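Local atomic coordinates of CT398 (PDB entry 4ILO), a protein that is of unknown function but, with its long coiled-coil hairpin and zinc-ribbon domain, may bind DNA or RNA. Residues Leu12-Gln15 with Glu16-Lys20; Ala85-Lys89 with Met90-Asn94. All blocks are in the same frame, centred on the assembly; numbering follows the deposited sequence.

Contact 1 of 2, residues Leu12-Gln15 with Glu16-Lys20; sequences LAIQ and ELDIK
One turn of alpha-helix closing on the next is the contact between L12-Q15 and E16-K20, within helix 2-86 at the end of the coiled-coil hairpin that carries the zinc ribbon. Its frame is the i to i+4 ladder. The N of D18 meets the O of I14 at 2.9 Å, with an angle of 167° at the hydrogen, and the N of I19 reaches the O of Q15 at the same length; the rung from L17 to A13 is weak. At L12 the carbonyl has two donors, since its O takes the N of E16 at 3.1 Å and also a water at 2.5 Å. That water donates to OE2 of E16 at 2.6 Å and accepts from NE2 of Q15 at 2.8 Å. In E16, chi1 (-68°) sets CG beside the backbone N, 3.6 Å from the O of L12, and a bend at chi2 (-51°) turns the carboxylate back to the water. Q15 runs extended instead, and its OE1 is gripped by the backbone N of both V193 and V194, while R192 forms a salt bridge with OE2 of E16. I14 and D18 stand alongside each other, CG2 of I14 lying 3.5 Å from OD2 of D18, the same oxygen that hydrogen-bonds the hydroxyl of Y182. L17 and I14 pack on helix 90-171, I14, Q15 and D18 also meet helix 176-189, and Q15 and E16 hold the 192-194 chain, as befits the base of a coiled-coil hairpin.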
loop_
_atom_site.group_PDB
_atom_site.type_symbol
_atom_site.label_atom_id
_atom_site.label_comp_id
_atom_site.label_asym_id
_atom_site.label_seq_id
_atom_site.Cartn_x
_atom_site.Cartn_y
_atom_site.Cartn_z
ATOM N N LEU A 12 23.031 -15.146 -26.990
ATOM C CA LEU A 12 23.529 -15.294 -25.635
ATOM C C LEU A 12 23.751 -13.932 -24.993
ATOM O O LEU A 12 23.386 -13.721 -23.829
ATOM C CB LEU A 12 24.786 -16.174 -25.615
ATOM C CG LEU A 12 24.424 -17.674 -25.743
ATOM C CD1 LEU A 12 25.626 -18.573 -25.986
ATOM C CD2 LEU A 12 23.656 -18.173 -24.489
ATOM N N ALA A 13 24.287 -12.975 -25.747
ATOM C CA ALA A 13 24.570 -11.668 -25.162
ATOM C C ALA A 13 23.294 -10.871 -24.944
ATOM O O ALA A 13 23.196 -10.108 -23.969
ATOM C CB ALA A 13 25.539 -10.873 -26.044
ATOM N N ILE A 14 22.314 -11.020 -25.838
ATOM C CA ILE A 14 21.005 -10.417 -25.593
ATOM C C ILE A 14 20.365 -11.036 -24.362
ATOM O O ILE A 14 19.701 -10.351 -23.569
ATOM C CB ILE A 14 20.124 -10.590 -26.835
ATOM C CG1 ILE A 14 20.679 -9.705 -27.957
ATOM C CG2 ILE A 14 18.679 -10.309 -26.511
ATOM C CD1 ILE A 14 20.207 -10.074 -29.283
ATOM N N GLN A 15 20.547 -12.344 -24.193
ATOM C CA GLN A 15 19.948 -13.039 -23.069
ATOM C C GLN A 15 20.480 -12.499 -21.743
ATOM O O GLN A 15 19.732 -12.406 -20.762
ATOM C CB GLN A 15 20.198 -14.532 -23.194
ATOM C CG GLN A 15 19.486 -15.335 -22.193
ATOM C CD GLN A 15 19.680 -16.799 -22.393
ATOM O OE1 GLN A 15 18.723 -17.538 -22.578
ATOM N NE2 GLN A 15 20.939 -17.235 -22.373
ATOM N N GLU A 16 21.760 -12.120 -21.690
ATOM C CA GLU A 16 22.286 -11.565 -20.437
ATOM C C GLU A 16 21.649 -10.212 -20.115
ATOM O O GLU A 16 21.366 -9.910 -18.936
ATOM C CB GLU A 16 23.814 -11.475 -20.487
ATOM C CG GLU A 16 24.490 -12.844 -20.496
ATOM C CD GLU A 16 23.970 -13.756 -19.365
ATOM O OE1 GLU A 16 24.102 -13.390 -18.169
ATOM O OE2 GLU A 16 23.429 -14.846 -19.681
ATOM N N LEU A 17 21.373 -9.404 -21.144
ATOM C CA LEU A 17 20.665 -8.149 -20.922
ATOM C C LEU A 17 19.246 -8.408 -20.434
ATOM O O LEU A 17 18.799 -7.809 -19.445
ATOM C CB LEU A 17 20.669 -7.307 -22.195
ATOM C CG LEU A 17 22.066 -6.950 -22.703
ATOM C CD1 LEU A 17 22.001 -6.233 -24.066
ATOM C CD2 LEU A 17 22.848 -6.126 -21.668
ATOM N N ASP A 18 18.540 -9.333 -21.087
ATOM C CA ASP A 18 17.181 -9.645 -20.667
ATOM C C ASP A 18 17.119 -10.150 -19.218
ATOM O O ASP A 18 16.186 -9.802 -18.475
ATOM C CB ASP A 18 16.528 -10.599 -21.654
ATOM C CG ASP A 18 16.125 -9.894 -22.940
ATOM O OD1 ASP A 18 15.748 -8.712 -22.828
ATOM O OD2 ASP A 18 16.193 -10.493 -24.050
ATOM N N ILE A 19 18.087 -10.967 -18.788
ATOM C CA ILE A 19 18.049 -11.471 -17.415
ATOM C C ILE A 19 18.159 -10.315 -16.422
ATOM O O ILE A 19 17.383 -10.216 -15.453
ATOM C CB ILE A 19 19.158 -12.516 -17.187
ATOM C CG1 ILE A 19 18.908 -13.766 -18.042
ATOM C CG2 ILE A 19 19.262 -12.861 -15.652
ATOM C CD1 ILE A 19 17.606 -14.448 -17.822
ATOM N N LYS A 20 19.132 -9.430 -16.645
ATOM C CA LYS A 20 19.274 -8.253 -15.793
ATOM C C LYS A 20 17.986 -7.444 -15.773
ATOM O O LYS A 20 17.511 -7.039 -14.703
ATOM C CB LYS A 20 20.429 -7.388 -16.285
ATOM C CG LYS A 20 21.788 -8.024 -16.114
ATOM C CD LYS A 20 22.876 -6.997 -16.343
ATOM C CE LYS A 20 24.163 -7.624 -16.838
ATOM N NZ LYS A 20 25.123 -6.563 -17.272
HETATM O O HOH W 1 23.225 -15.625 -22.146
#

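Contact 2 of 2, residues Ala85-Lys89 with Met90-Asn94; sequences AAVKK and MDEFN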
loop_
_atom_site.group_PDB
_atom_site.type_symbol
_atom_site.label_atom_id
_atom_site.label_comp_id
_atom_site.label_asym_id
_atom_site.label_seq_id
_atom_site.Cartn_x
_atom_site.Cartn_y
_atom_site.Cartn_z
ATOM N N ALA A 85 -43.471 33.462 44.761
ATOM C CA ALA A 85 -43.358 34.379 45.890
ATOM C C ALA A 85 -44.564 35.299 45.988
ATOM O O ALA A 85 -44.870 35.766 47.091
ATOM C CB ALA A 85 -42.063 35.198 45.800
ATOM N N ALA A 86 -45.265 35.552 44.866
ATOM C CA ALA A 86 -46.415 36.454 44.825
ATOM C C ALA A 86 -47.781 35.766 44.859
ATOM O O ALA A 86 -48.797 36.473 44.931
ATOM C CB ALA A 86 -46.389 37.306 43.552
ATOM N N VAL A 87 -47.864 34.432 44.754
ATOM C CA VAL A 87 -49.188 33.812 44.653
ATOM C C VAL A 87 -49.866 33.768 46.023
ATOM O O VAL A 87 -49.223 33.678 47.083
ATOM C CB VAL A 87 -49.173 32.407 44.004
ATOM C CG1 VAL A 87 -48.948 32.498 42.529
ATOM C CG2 VAL A 87 -48.193 31.496 44.694
ATOM N N LYS A 88 -51.189 33.768 45.993
ATOM C CA LYS A 88 -51.986 33.720 47.205
ATOM C C LYS A 88 -52.775 32.425 47.347
ATOM O O LYS A 88 -52.991 31.975 48.467
ATOM C CB LYS A 88 -52.931 34.932 47.249
ATOM C CG LYS A 88 -52.179 36.271 47.213
ATOM C CD LYS A 88 -51.172 36.374 48.382
ATOM C CE LYS A 88 -50.370 37.688 48.357
ATOM N NZ LYS A 88 -49.208 37.621 49.318
ATOM N N LYS A 89 -53.159 31.784 46.252
ATOM C CA LYS A 89 -53.996 30.602 46.340
ATOM C C LYS A 89 -53.156 29.333 46.438
ATOM O O LYS A 89 -52.134 29.179 45.747
ATOM C CB LYS A 89 -54.949 30.554 45.148
ATOM C CG LYS A 89 -55.886 31.779 45.100
ATOM C CD LYS A 89 -56.713 31.863 43.834
ATOM C CE LYS A 89 -57.572 33.136 43.825
ATOM N NZ LYS A 89 -58.385 33.251 42.585
ATOM N N MET A 90 -53.594 28.434 47.328
ATOM C CA MET A 90 -52.885 27.181 47.599
ATOM C C MET A 90 -52.708 26.349 46.329
ATOM O O MET A 90 -51.626 25.819 46.080
ATOM C CB MET A 90 -53.650 26.406 48.682
ATOM C CG MET A 90 -52.878 25.373 49.571
ATOM S SD MET A 90 -51.238 25.804 50.245
ATOM C CE MET A 90 -51.410 27.541 50.657
ATOM N N ASP A 91 -53.736 26.244 45.493
ATOM C CA ASP A 91 -53.598 25.483 44.243
ATOM C C ASP A 91 -52.477 26.041 43.340
ATOM O O ASP A 91 -51.719 25.275 42.735
ATOM C CB ASP A 91 -54.925 25.493 43.480
ATOM C CG ASP A 91 -55.870 24.356 43.894
ATOM O OD1 ASP A 91 -55.417 23.439 44.606
ATOM O OD2 ASP A 91 -57.048 24.358 43.450
ATOM N N GLU A 92 -52.395 27.366 43.187
ATOM C CA GLU A 92 -51.319 27.954 42.390
ATOM C C GLU A 92 -49.978 27.764 43.059
ATOM O O GLU A 92 -48.981 27.433 42.394
ATOM C CB GLU A 92 -51.569 29.437 42.164
ATOM C CG GLU A 92 -52.874 29.708 41.383
ATOM C CD GLU A 92 -53.337 31.167 41.486
ATOM O OE1 GLU A 92 -52.919 31.881 42.436
ATOM O OE2 GLU A 92 -54.134 31.592 40.619
ATOM N N PHE A 93 -49.921 27.965 44.379
ATOM C CA PHE A 93 -48.680 27.691 45.081
ATOM C C PHE A 93 -48.210 26.271 44.781
ATOM O O PHE A 93 -47.032 26.029 44.510
ATOM C CB PHE A 93 -48.880 27.864 46.587
ATOM C CG PHE A 93 -47.591 27.829 47.351
ATOM C CD1 PHE A 93 -47.090 26.636 47.818
ATOM C CD2 PHE A 93 -46.861 28.981 47.547
ATOM C CE1 PHE A 93 -45.885 26.595 48.503
ATOM C CE2 PHE A 93 -45.655 28.948 48.221
ATOM C CZ PHE A 93 -45.165 27.747 48.695
ATOM N N ASN A 94 -49.130 25.314 44.844
ATOM C CA ASN A 94 -48.763 23.912 44.755
ATOM C C ASN A 94 -48.336 23.568 43.342
ATOM O O ASN A 94 -47.407 22.784 43.154
ATOM C CB ASN A 94 -49.953 23.021 45.174
ATOM C CG ASN A 94 -50.157 23.004 46.714
ATOM O OD1 ASN A 94 -49.226 23.306 47.462
ATOM N ND2 ASN A 94 -51.364 22.589 47.179
HETATM O O HOH W 2 -52.632 34.329 43.961
#
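V87 and K89 meet E92 and F93 where the chain reverses between helices 2-86 and 90-171. The turn is anchored by one backbone hydrogen bond: the N of F93 donates to the O of K89 at 2.9 Å, with an angle of 172° at the hydrogen. K89 occupies the N-cap position, so this is the first i to i+4 bond of the new helix, and the next follows from the N of N94 to the O of M90.

Around it the side chains of E92 and F93 meet V87 and K89. V87 divides its two methyls between neighbours: CG1 lies 4.0 Å from CB of E92, whereas CG2 approaches the aromatic ring of F93 obliquely, 4.0 Å from CD2. With chi1 of -74°, CG2 sits between the backbone N and the carbonyl carbon of V87, the crowded position, and from there it also reaches the backbone of F93. The F93 ring, for its part, swings to the V87 side because its CG is anti to the backbone N (chi1 -170°).

E92 sends an extended chain back over the start of its helix. Its OE1 comes to 3.6 Å from CB of K89 and accepts a hydrogen bond from a water at 2.9 Å; this water in turn accepts the backbone N of K88 at 2.6 Å, so the carboxylate is tied to the loop through solvent. K89, also extended, crosses E92 at a slant. Its NZ remains 5.0 Å from OE2 of E92, and the opposite charges may attract weakly at this distance, without forming a salt bridge. A short loop, a second helix that begins right after K89 at the N-cap position, and a small apolar contact between V87 of the loop and F93 of the helix together form the tip of an antiparallel coiled-coil hairpin.

How the contacts relate
Contacts 1 and 2 lie toward opposite ends of the coiled-coil hairpin. Both use helix 2-86, contact 1 near its start and contact 2 at its finish, and they lie on opposite sides of the centre of the chain, with 106 Å between their centres and about 92 Å between nearest atoms. Helix 90-171 leaves contact 2 and returns to pack against contact 1, so the hairpin joins them although they do not touch. Only the 12-20 end is near the metal: the side chain of Q15 is about 12 Å from the zinc ion held by C202, C205, C226 and C229. Contact 2 is a surface turn; contact 1 is partly buried.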